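Beta-lactamase (Escherichia coli, PDB 6PQ8) probably hydrolyses beta-lactam antibiotics to substituted beta-amino acids, as a plasmid-borne class A beta-lactamase of antibiotic resistance. Local coordinates at residues Lys23-Leu28 with Asp52-Asn57; Glu99-Thr104 with Asp133-Asp138; Thr258-Lys263 with Ser291-Leu296. The protein carries 1 engineered substitution. All coordinates share one frame; numbering follows the deposited sequence.

How the contacts relate
Starting at the N terminus, contact 1 closes a loop that runs along helix 25-36 and strand 42-49 and returns on edge strand 55-58. Contact 2 comes later, joining the loop after strand 92-95 to the start of helix 134-143 in the helical part of the fold. Contact 3 sets the hairpin turn 258-263 against the last helix, 278-297. The three follow in series, none nested in or crossing another. Contacts 1 and 3 touch, with centres 13 Å apart, through the D52-K263 salt bridge and Y295, and share a bound clavulanic acid that lies far from the catalytic cleft; contact 2, beside that cleft, lies on the opposite side of the chain's centre, about 40 Å from contact 1 between centres.

Contact 1: residues Lys23-Leu28 with Asp52-Asn57; sequences KGTDSL and DNFKLN. With J01 ((2R,3Z,5R)-3-(2-hydroxyethylidene)-7-oxo-4-oxa-1-azabicyclo[3.2.0]heptane-2-carboxylic acid), chain C.
T25 sets its methyl on L56, where the N-terminal helix 25-36 crosses over edge strand 55-58 of the five-stranded antiparallel sheet of the class A beta-lactamase fold. With CG2 anti to the backbone N (OG1 at chi1 -55°), the methyl points at the strand: T25 CG2 lies 3.9 Å from L56 CD1 and 3.5 Å from the carbonyl O of K55. The packed side continues one turn along the helix. There L28 CD2 meets L56 CD2 at 4.2 Å and, near the ring plane of F54, lies 4.3 Å from F54 CZ. L56 and F54 both also rest on V47 of the neighbouring strand, while T25 and L28 touch Y295 of the C-terminal helix, so L28, L56 and F54 are buried between sheet and two helices.

The other side is loose. K55 points its CB away from the helix and meets T25 through its carbonyl O, and the CB of D26 likewise leaves the strand; both residues are exposed. D26 OD1 instead accepts from the backbone N of K23, the first modelled residue, just ahead of the helix, at 2.7 Å. At the far end, F54 borders the bound clavulanic acid, where F54 CB lies 3.8 Å from ligand atom C4; on the helix side F54 CE1 stands 3.8 Å from T25 OG1, an oblique approach to the ring.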
loop_
_atom_site.group_PDB
_atom_site.type_symbol
_atom_site.label_atom_id
_atom_site.label_comp_id
_atom_site.label_asym_id
_atom_site.label_seq_id
_atom_site.Cartn_x
_atom_site.Cartn_y
_atom_site.Cartn_z
ATOM N N LYS A 23 -15.015 -26.707 -1.914
ATOM C CA LYS A 23 -16.118 -26.150 -2.692
ATOM C C LYS A 23 -15.802 -24.713 -3.107
ATOM O O LYS A 23 -16.321 -23.749 -2.526
ATOM C CB LYS A 23 -17.431 -26.200 -1.899
ATOM C CG LYS A 23 -18.679 -25.914 -2.733
ATOM C CD LYS A 23 -18.874 -26.973 -3.812
ATOM C CE LYS A 23 -20.206 -26.804 -4.532
ATOM N NZ LYS A 23 -20.490 -27.957 -5.433
ATOM N N GLY A 24 -14.942 -24.582 -4.115
ATOM C CA GLY A 24 -14.573 -23.281 -4.627
ATOM C C GLY A 24 -13.626 -22.528 -3.716
ATOM O O GLY A 24 -12.425 -22.822 -3.679
ATOM N N THR A 25 -14.169 -21.568 -2.962
ATOM C CA THR A 25 -13.330 -20.655 -2.189
ATOM C C THR A 25 -12.492 -21.399 -1.154
ATOM O O THR A 25 -11.305 -21.104 -0.982
ATOM C CB THR A 25 -14.195 -19.584 -1.515
ATOM O OG1 THR A 25 -14.995 -18.925 -2.506
ATOM C CG2 THR A 25 -13.325 -18.540 -0.802
ATOM N N ASP A 26 -13.084 -22.377 -0.464
ATOM C CA ASP A 26 -12.338 -23.098 0.562
ATOM C C ASP A 26 -11.296 -24.040 -0.030
ATOM O O ASP A 26 -10.314 -24.358 0.649
ATOM C CB ASP A 26 -13.299 -23.868 1.478
ATOM C CG ASP A 26 -14.162 -24.872 0.717
ATOM O OD1 ASP A 26 -14.637 -24.533 -0.391
ATOM O OD2 ASP A 26 -14.366 -25.999 1.227
ATOM N N SER A 27 -11.470 -24.492 -1.272
ATOM C CA SER A 27 -10.401 -25.258 -1.904
ATOM C C SER A 27 -9.234 -24.352 -2.284
ATOM O O SER A 27 -8.067 -24.727 -2.116
ATOM C CB SER A 27 -10.930 -25.998 -3.128
ATOM O OG SER A 27 -9.856 -26.578 -3.850
ATOM N N LEU A 28 -9.529 -23.156 -2.798
ATOM C CA LEU A 28 -8.477 -22.177 -3.060
ATOM C C LEU A 28 -7.777 -21.768 -1.768
ATOM O O LEU A 28 -6.547 -21.654 -1.730
ATOM C CB LEU A 28 -9.068 -20.956 -3.772
ATOM C CG LEU A 28 -8.212 -19.693 -3.875
ATOM C CD1 LEU A 28 -7.091 -19.908 -4.871
ATOM C CD2 LEU A 28 -9.056 -18.489 -4.254
ATOM N N ASP A 52 -18.648 -8.212 -8.021
ATOM C CA ASP A 52 -19.305 -9.458 -7.718
ATOM C C ASP A 52 -18.722 -9.868 -6.432
ATOM O O ASP A 52 -17.610 -10.303 -6.392
ATOM C CB ASP A 52 -18.957 -10.529 -8.743
ATOM C CG ASP A 52 -19.778 -10.422 -10.024
ATOM O OD1 ASP A 52 -20.539 -9.472 -10.198
ATOM O OD2 ASP A 52 -19.662 -11.305 -10.865
ATOM N N ASN A 53 -19.480 -9.759 -5.371
ATOM C CA ASN A 53 -18.975 -10.108 -4.075
ATOM C C ASN A 53 -18.314 -11.487 -3.910
ATOM O O ASN A 53 -18.914 -12.529 -4.006
ATOM C CB ASN A 53 -20.029 -9.873 -3.028
ATOM C CG ASN A 53 -20.824 -11.088 -2.763
ATOM O OD1 ASN A 53 -21.508 -11.602 -3.648
ATOM N ND2 ASN A 53 -20.705 -11.594 -1.562
ATOM N N PHE A 54 -17.029 -11.439 -3.690
ATOM C CA PHE A 54 -16.189 -12.569 -3.493
ATOM C C PHE A 54 -15.295 -12.208 -2.329
ATOM O O PHE A 54 -14.835 -11.098 -2.204
ATOM C CB PHE A 54 -15.377 -12.817 -4.732
ATOM C CG PHE A 54 -14.306 -13.803 -4.542
ATOM C CD1 PHE A 54 -14.562 -15.126 -4.678
ATOM C CD2 PHE A 54 -13.055 -13.406 -4.204
ATOM C CE1 PHE A 54 -13.581 -16.047 -4.491
ATOM C CE2 PHE A 54 -12.065 -14.315 -4.005
ATOM C CZ PHE A 54 -12.326 -15.645 -4.149
ATOM N N LYS A 55 -15.041 -13.162 -1.471
ATOM C CA LYS A 55 -14.265 -12.883 -0.301
ATOM C C LYS A 55 -13.291 -13.986 0.077
ATOM O O LYS A 55 -13.677 -15.129 0.114
ATOM C CB LYS A 55 -15.229 -12.594 0.828
ATOM C CG LYS A 55 -14.608 -12.288 2.148
ATOM C CD LYS A 55 -15.608 -11.615 3.056
ATOM C CE LYS A 55 -15.400 -12.027 4.490
ATOM N NZ LYS A 55 -16.481 -12.913 4.977
ATOM N N LEU A 56 -12.156 -13.771 0.402
ATOM C CA LEU A 56 -11.214 -14.780 0.864
ATOM C C LEU A 56 -10.260 -14.146 1.866
ATOM O O LEU A 56 -9.764 -13.030 1.651
ATOM C CB LEU A 56 -10.428 -15.386 -0.298
ATOM C CG LEU A 56 -9.229 -16.255 0.083
ATOM C CD1 LEU A 56 -9.627 -17.711 0.164
ATOM C CD2 LEU A 56 -8.094 -16.089 -0.902
ATOM N N ASN A 57 -10.017 -14.866 2.962
ATOM C CA ASN A 57 -9.096 -14.474 4.021
ATOM C C ASN A 57 -8.181 -15.641 4.338
ATOM O O ASN A 57 -8.621 -16.792 4.341
ATOM C CB ASN A 57 -9.825 -14.094 5.316
ATOM C CG ASN A 57 -10.631 -12.848 5.177
ATOM O OD1 ASN A 57 -10.504 -12.130 4.188
ATOM N ND2 ASN A 57 -11.479 -12.572 6.164
HETATM O O2 J01 C . -15.589 -9.221 -9.714
HETATM C C5 J01 C . -15.364 -10.348 -9.369
HETATM C C4 J01 C . -15.079 -11.055 -8.050
HETATM C C3 J01 C . -14.760 -12.284 -8.937
HETATM N N1 J01 C . -15.294 -11.549 -10.097
HETATM O O1 J01 C . -15.614 -13.414 -8.676
HETATM C C1 J01 C . -16.196 -13.660 -9.863
HETATM C C2 J01 C . -16.394 -12.361 -10.613
HETATM C C8 J01 C . -16.302 -12.692 -12.104
HETATM O O5 J01 C . -15.270 -12.517 -12.698
HETATM O O4 J01 C . -17.280 -13.172 -12.636
HETATM C C6 J01 C . -16.519 -14.962 -10.256
HETATM C C7 J01 C . -15.914 -16.099 -9.480
HETATM O O3 J01 C . -16.181 -15.912 -8.106
#

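Contact 2: residues Glu99-Thr104 with Asp133-Asp138; sequences ELLPNT and DNNGCD. With SO4 (sulfate ion), chain Q.
With chi1 at -66°, N135 holds CG beside its own backbone N and sends its amide out from the first turn of helix 134-143 into the bend at L100 and L101. T104 does the reverse, OG1 going anti to the backbone N (chi1 -170°), and this swings its hydroxyl against the side chain of N134, with T104 OG1 3.4 Å from N134 CB, and its methyl obliquely beside the N135 amide, T104 CG2 3.8 Å from N135 ND2.

The one clear bond between the segments runs from N135 ND2 to L101 O, 3.1 Å long with an N-H...O angle of 159°. It arrives in the carbonyl plane on a lone pair, and the acceptor in turn lies close to the plane of the amide. R109 NE donates to the same oxygen, so two groups hold this carbonyl. On the other branch of the amide, N135 OD1 rests 3.3 Å from L101 CB. L100, the centre of an inverse gamma turn, crosses N135 at about a right angle, L100 CD2 lying 4.2 Å from N135 CB.

D133 and N134 belong to the SDN motif of class A beta-lactamases, on the helical side of the active-site cleft. D133 is the N-cap of the helix: D133 OD1 takes the G136 N-H at 2.8 Å, from above the carboxylate plane. S106 OG bonds the same oxygen, and OD2 accepts from L108 N, tying the cap to the chain that follows T104. T104 and N134 both border a sulfate, probably from the crystallisation liquor, which is hydrogen-bonded by W105 N and H172 NE2; T104 OG1 lies 3.2 Å from sulfate O2.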
loop_
_atom_site.group_PDB
_atom_site.type_symbol
_atom_site.label_atom_id
_atom_site.label_comp_id
_atom_site.label_asym_id
_atom_site.label_seq_id
_atom_site.Cartn_x
_atom_site.Cartn_y
_atom_site.Cartn_z
ATOM N N GLU A 99 13.593 19.346 5.728
ATOM C CA GLU A 99 12.582 18.309 5.580
ATOM C C GLU A 99 12.956 17.268 4.546
ATOM O O GLU A 99 12.358 16.188 4.529
ATOM C CB GLU A 99 11.247 18.927 5.182
ATOM C CG GLU A 99 10.736 19.921 6.190
ATOM C CD GLU A 99 9.406 20.518 5.780
ATOM O OE1 GLU A 99 9.388 21.634 5.212
ATOM O OE2 GLU A 99 8.375 19.866 6.032
ATOM N N LEU A 100 13.913 17.578 3.674
ATOM C CA LEU A 100 14.420 16.616 2.700
ATOM C C LEU A 100 15.556 15.818 3.338
ATOM O O LEU A 100 16.733 15.998 3.040
ATOM C CB LEU A 100 14.861 17.339 1.440
ATOM C CG LEU A 100 13.697 18.011 0.709
ATOM C CD1 LEU A 100 14.218 18.915 -0.386
ATOM C CD2 LEU A 100 12.757 16.960 0.130
ATOM N N LEU A 101 15.157 14.920 4.240
ATOM C CA LEU A 101 16.096 14.155 5.047
ATOM C C LEU A 101 17.049 13.351 4.163
ATOM O O LEU A 101 16.674 12.913 3.071
ATOM C CB LEU A 101 15.343 13.206 5.984
ATOM C CG LEU A 101 15.104 13.655 7.433
ATOM C CD1 LEU A 101 14.662 15.091 7.502
ATOM C CD2 LEU A 101 14.085 12.758 8.129
ATOM N N PRO A 102 18.289 13.146 4.613
ATOM C CA PRO A 102 19.222 12.262 3.909
ATOM C C PRO A 102 19.061 10.827 4.401
ATOM O O PRO A 102 18.349 10.557 5.373
ATOM C CB PRO A 102 20.586 12.828 4.322
ATOM C CG PRO A 102 20.348 13.229 5.776
ATOM C CD PRO A 102 18.881 13.657 5.869
ATOM N N ASN A 103 19.757 9.910 3.723
ATOM C CA ASN A 103 19.780 8.488 4.102
ATOM C C ASN A 103 18.371 7.921 4.227
ATOM O O ASN A 103 18.025 7.239 5.198
ATOM C CB ASN A 103 20.548 8.256 5.403
ATOM C CG ASN A 103 21.870 8.969 5.431
ATOM O OD1 ASN A 103 22.576 9.032 4.422
ATOM N ND2 ASN A 103 22.219 9.517 6.595
ATOM N N THR A 104 17.546 8.230 3.238
ATOM C CA THR A 104 16.216 7.656 3.171
ATOM C C THR A 104 15.793 7.716 1.718
ATOM O O THR A 104 16.229 8.597 0.977
ATOM C CB THR A 104 15.232 8.394 4.095
ATOM O OG1 THR A 104 14.001 7.668 4.175
ATOM C CG2 THR A 104 14.970 9.821 3.616
ATOM N N ASP A 133 8.329 7.812 -2.073
ATOM C CA ASP A 133 9.187 8.818 -1.452
ATOM C C ASP A 133 8.907 8.933 0.044
ATOM O O ASP A 133 7.765 9.130 0.461
ATOM C CB ASP A 133 8.952 10.168 -2.139
ATOM C CG ASP A 133 10.088 11.146 -1.917
ATOM O OD1 ASP A 133 10.399 11.495 -0.754
ATOM O OD2 ASP A 133 10.679 11.558 -2.922
ATOM N N ASN A 134 9.956 8.830 0.858
ATOM C CA ASN A 134 9.746 8.911 2.306
ATOM C C ASN A 134 9.617 10.351 2.793
ATOM O O ASN A 134 8.839 10.625 3.720
ATOM C CB ASN A 134 10.875 8.213 3.060
ATOM C CG ASN A 134 10.779 6.711 2.975
ATOM O OD1 ASN A 134 9.689 6.157 2.870
ATOM N ND2 ASN A 134 11.922 6.042 3.008
ATOM N N ASN A 135 10.392 11.278 2.212
ATOM C CA ASN A 135 10.233 12.681 2.580
ATOM C C ASN A 135 8.924 13.224 2.035
ATOM O O ASN A 135 8.245 13.997 2.713
ATOM C CB ASN A 135 11.421 13.509 2.090
ATOM C CG ASN A 135 12.707 13.129 2.788
ATOM O OD1 ASN A 135 12.714 12.910 4.002
ATOM N ND2 ASN A 135 13.802 13.020 2.022
ATOM N N GLY A 136 8.540 12.807 0.825
ATOM C CA GLY A 136 7.207 13.133 0.332
ATOM C C GLY A 136 6.110 12.678 1.280
ATOM O O GLY A 136 5.152 13.413 1.542
ATOM N N CYS A 137 6.256 11.474 1.835
ATOM C CA CYS A 137 5.292 10.950 2.798
ATOM C C CYS A 137 5.169 11.857 4.018
ATOM O O CYS A 137 4.057 12.243 4.410
ATOM C CB CYS A 137 5.698 9.528 3.202
ATOM S SG CYS A 137 4.751 8.814 4.563
ATOM N N ASP A 138 6.304 12.237 4.618
ATOM C CA ASP A 138 6.261 13.037 5.838
ATOM C C ASP A 138 5.813 14.466 5.573
ATOM O O ASP A 138 5.150 15.074 6.423
ATOM C CB ASP A 138 7.626 13.038 6.503
ATOM C CG ASP A 138 7.959 11.704 7.125
ATOM O OD1 ASP A 138 7.121 10.783 7.057
ATOM O OD2 ASP A 138 9.067 11.575 7.677
HETATM S S SO4 Q . 15.377 3.445 3.106
HETATM O O1 SO4 Q . 16.321 3.904 2.084
HETATM O O2 SO4 Q . 14.664 4.608 3.623
HETATM O O3 SO4 Q . 16.142 2.792 4.176
HETATM O O4 SO4 Q . 14.395 2.505 2.556
#

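Contact 3: residues Thr258-Lys263 with Ser291-Leu296; sequences TLPNGK and SVWDYL. With J01 ((2R,3Z,5R)-3-(2-hydroxyethylidene)-7-oxo-4-oxa-1-azabicyclo[3.2.0]heptane-2-carboxylic acid), chain C; ASP (aspartic acid), chain B.
The carbonyl O of L296 takes the amino N of a bound free aspartic acid at 2.7 Å, while the side chain of the same residue packs on L259. Here the two leucines cross at about a right angle, with L259 CD2 3.7 Å from L296 CB. Both go on to touch the bound clavulanic acid, L296 CD2 reaching ligand atom O1 at 3.5 Å and L259 CD1 coming near ligand N1.

W293, one turn earlier, takes up the rest of the contact. Its CG is anti to the backbone N (chi1 169°), which throws the indole out toward the turn. The six-membered ring meets T258 edge-on: the carbonyl O of T258 lies near the ring plane, 3.2 Å from W293 CZ3. P260 arrives obliquely, P260 CD 3.6 Å from W293 CH2.

This joins the last helix, 278-297, to the hairpin between strands 248-258 and 264-274 of the class A beta-lactamase sheet. A type I beta turn from L259 to G262 makes the bend, and N261 adds an Asx turn, N261 OD1 accepting from K263 N at 2.9 Å with the donor well above the carbonyl plane.

The turn also meets the ligand's carboxylate, at a site far from the SDN side of the catalytic cleft. N261 ND2 donates to ligand O5 at 3.1 Å, and K263 NZ makes a weak bond to the other oxygen, ligand O4. The same K263 ammonium forms a salt bridge with D52 OD2.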
loop_
_atom_site.group_PDB
_atom_site.type_symbol
_atom_site.label_atom_id
_atom_site.label_comp_id
_atom_site.label_asym_id
_atom_site.label_seq_id
_atom_site.Cartn_x
_atom_site.Cartn_y
_atom_site.Cartn_z
ATOM N N THR A 258 -7.352 -6.051 -12.667
ATOM C CA THR A 258 -8.375 -6.171 -13.697
ATOM C C THR A 258 -8.345 -7.573 -14.300
ATOM O O THR A 258 -7.326 -8.002 -14.863
ATOM C CB THR A 258 -8.185 -5.114 -14.780
ATOM O OG1 THR A 258 -8.068 -3.823 -14.163
ATOM C CG2 THR A 258 -9.371 -5.116 -15.742
ATOM N N LEU A 259 -9.466 -8.269 -14.190
ATOM C CA LEU A 259 -9.636 -9.602 -14.735
ATOM C C LEU A 259 -9.867 -9.533 -16.239
ATOM O O LEU A 259 -10.248 -8.485 -16.771
ATOM C CB LEU A 259 -10.815 -10.293 -14.053
ATOM C CG LEU A 259 -10.620 -10.713 -12.599
ATOM C CD1 LEU A 259 -11.936 -10.584 -11.816
ATOM C CD2 LEU A 259 -10.077 -12.136 -12.550
ATOM N N PRO A 260 -9.649 -10.646 -16.951
ATOM C CA PRO A 260 -9.830 -10.624 -18.413
ATOM C C PRO A 260 -11.208 -10.180 -18.860
ATOM O O PRO A 260 -11.332 -9.572 -19.933
ATOM C CB PRO A 260 -9.553 -12.079 -18.812
ATOM C CG PRO A 260 -8.593 -12.562 -17.764
ATOM C CD PRO A 260 -9.071 -11.925 -16.491
ATOM N N ASN A 261 -12.250 -10.461 -18.076
ATOM C CA ASN A 261 -13.594 -10.037 -18.436
ATOM C C ASN A 261 -13.873 -8.588 -18.073
ATOM O O ASN A 261 -15.025 -8.155 -18.159
ATOM C CB ASN A 261 -14.635 -10.953 -17.778
ATOM C CG ASN A 261 -14.676 -10.815 -16.272
ATOM O OD1 ASN A 261 -13.868 -10.104 -15.665
ATOM N ND2 ASN A 261 -15.626 -11.500 -15.654
ATOM N N GLY A 262 -12.866 -7.826 -17.652
ATOM C CA GLY A 262 -13.077 -6.437 -17.315
ATOM C C GLY A 262 -13.554 -6.175 -15.901
ATOM O O GLY A 262 -13.642 -5.004 -15.506
ATOM N N LYS A 263 -13.870 -7.210 -15.129
ATOM C CA LYS A 263 -14.154 -7.026 -13.714
ATOM C C LYS A 263 -12.849 -6.871 -12.919
ATOM O O LYS A 263 -11.745 -7.010 -13.455
ATOM C CB LYS A 263 -14.985 -8.197 -13.195
ATOM C CG LYS A 263 -16.438 -8.112 -13.631
ATOM C CD LYS A 263 -17.217 -9.338 -13.216
ATOM C CE LYS A 263 -18.645 -9.276 -13.739
ATOM N NZ LYS A 263 -19.299 -10.614 -13.670
ATOM N N SER A 291 -2.670 -17.692 -8.017
ATOM C CA SER A 291 -3.678 -18.720 -7.801
ATOM C C SER A 291 -5.056 -18.107 -7.556
ATOM O O SER A 291 -6.066 -18.719 -7.914
ATOM C CB SER A 291 -3.254 -19.648 -6.660
ATOM O OG SER A 291 -3.416 -19.018 -5.409
ATOM N N VAL A 292 -5.129 -16.899 -6.983
ATOM C CA VAL A 292 -6.413 -16.205 -6.891
ATOM C C VAL A 292 -6.895 -15.796 -8.279
ATOM O O VAL A 292 -8.070 -15.972 -8.627
ATOM C CB VAL A 292 -6.309 -14.989 -5.958
ATOM C CG1 VAL A 292 -7.598 -14.171 -5.994
ATOM C CG2 VAL A 292 -5.993 -15.428 -4.535
ATOM N N TRP A 293 -5.991 -15.255 -9.094
ATOM C CA TRP A 293 -6.310 -14.921 -10.476
ATOM C C TRP A 293 -6.887 -16.130 -11.221
ATOM O O TRP A 293 -7.953 -16.045 -11.847
ATOM C CB TRP A 293 -5.033 -14.389 -11.140
ATOM C CG TRP A 293 -5.064 -14.223 -12.622
ATOM C CD1 TRP A 293 -4.781 -15.165 -13.558
ATOM C CD2 TRP A 293 -5.358 -13.018 -13.341
ATOM N NE1 TRP A 293 -4.896 -14.632 -14.821
ATOM C CE2 TRP A 293 -5.249 -13.315 -14.716
ATOM C CE3 TRP A 293 -5.708 -11.719 -12.956
ATOM C CZ2 TRP A 293 -5.479 -12.362 -15.706
ATOM C CZ3 TRP A 293 -5.941 -10.772 -13.941
ATOM C CH2 TRP A 293 -5.830 -11.098 -15.299
ATOM N N ASP A 294 -6.199 -17.275 -11.138
ATOM C CA ASP A 294 -6.631 -18.475 -11.850
ATOM C C ASP A 294 -8.029 -18.903 -11.433
ATOM O O ASP A 294 -8.844 -19.296 -12.277
ATOM C CB ASP A 294 -5.655 -19.616 -11.597
ATOM C CG ASP A 294 -4.359 -19.445 -12.328
ATOM O OD1 ASP A 294 -4.302 -18.617 -13.269
ATOM O OD2 ASP A 294 -3.396 -20.155 -11.963
ATOM N N TYR A 295 -8.311 -18.860 -10.130
ATOM C CA TYR A 295 -9.630 -19.223 -9.632
ATOM C C TYR A 295 -10.721 -18.327 -10.217
ATOM O O TYR A 295 -11.740 -18.821 -10.712
ATOM C CB TYR A 295 -9.643 -19.149 -8.107
ATOM C CG TYR A 295 -10.987 -19.481 -7.509
ATOM C CD1 TYR A 295 -11.389 -20.804 -7.349
ATOM C CD2 TYR A 295 -11.860 -18.476 -7.111
ATOM C CE1 TYR A 295 -12.623 -21.117 -6.807
ATOM C CE2 TYR A 295 -13.098 -18.778 -6.571
ATOM C CZ TYR A 295 -13.474 -20.103 -6.421
ATOM O OH TYR A 295 -14.704 -20.406 -5.879
ATOM N N LEU A 296 -10.534 -17.001 -10.152
ATOM C CA LEU A 296 -11.584 -16.088 -10.599
ATOM C C LEU A 296 -11.722 -16.087 -12.119
ATOM O O LEU A 296 -12.807 -15.822 -12.644
ATOM C CB LEU A 296 -11.308 -14.677 -10.086
ATOM C CG LEU A 296 -11.193 -14.494 -8.577
ATOM C CD1 LEU A 296 -10.704 -13.085 -8.241
ATOM C CD2 LEU A 296 -12.511 -14.789 -7.881
HETATM O O2 J01 C . -15.589 -9.221 -9.714
HETATM C C5 J01 C . -15.364 -10.348 -9.369
HETATM C C4 J01 C . -15.079 -11.055 -8.050
HETATM C C3 J01 C . -14.760 -12.284 -8.937
HETATM N N1 J01 C . -15.294 -11.549 -10.097
HETATM O O1 J01 C . -15.614 -13.414 -8.676
HETATM C C1 J01 C . -16.196 -13.660 -9.863
HETATM C C2 J01 C . -16.394 -12.361 -10.613
HETATM C C8 J01 C . -16.302 -12.692 -12.104
HETATM O O5 J01 C . -15.270 -12.517 -12.698
HETATM O O4 J01 C . -17.280 -13.172 -12.636
HETATM C C6 J01 C . -16.519 -14.962 -10.256
HETATM C C7 J01 C . -15.914 -16.099 -9.480
HETATM O O3 J01 C . -16.181 -15.912 -8.106
HETATM N N ASP B . -14.865 -17.588 -12.261
HETATM C CA ASP B . -16.156 -18.089 -12.712
HETATM C C ASP B . -17.219 -17.006 -12.726
HETATM O O ASP B . -16.962 -15.884 -13.157
HETATM C CB ASP B . -16.609 -19.248 -11.826
HETATM C CG ASP B . -17.599 -20.151 -12.527
HETATM O OD1 ASP B . -17.867 -19.913 -13.726
HETATM O OD2 ASP B . -18.110 -21.095 -11.886
#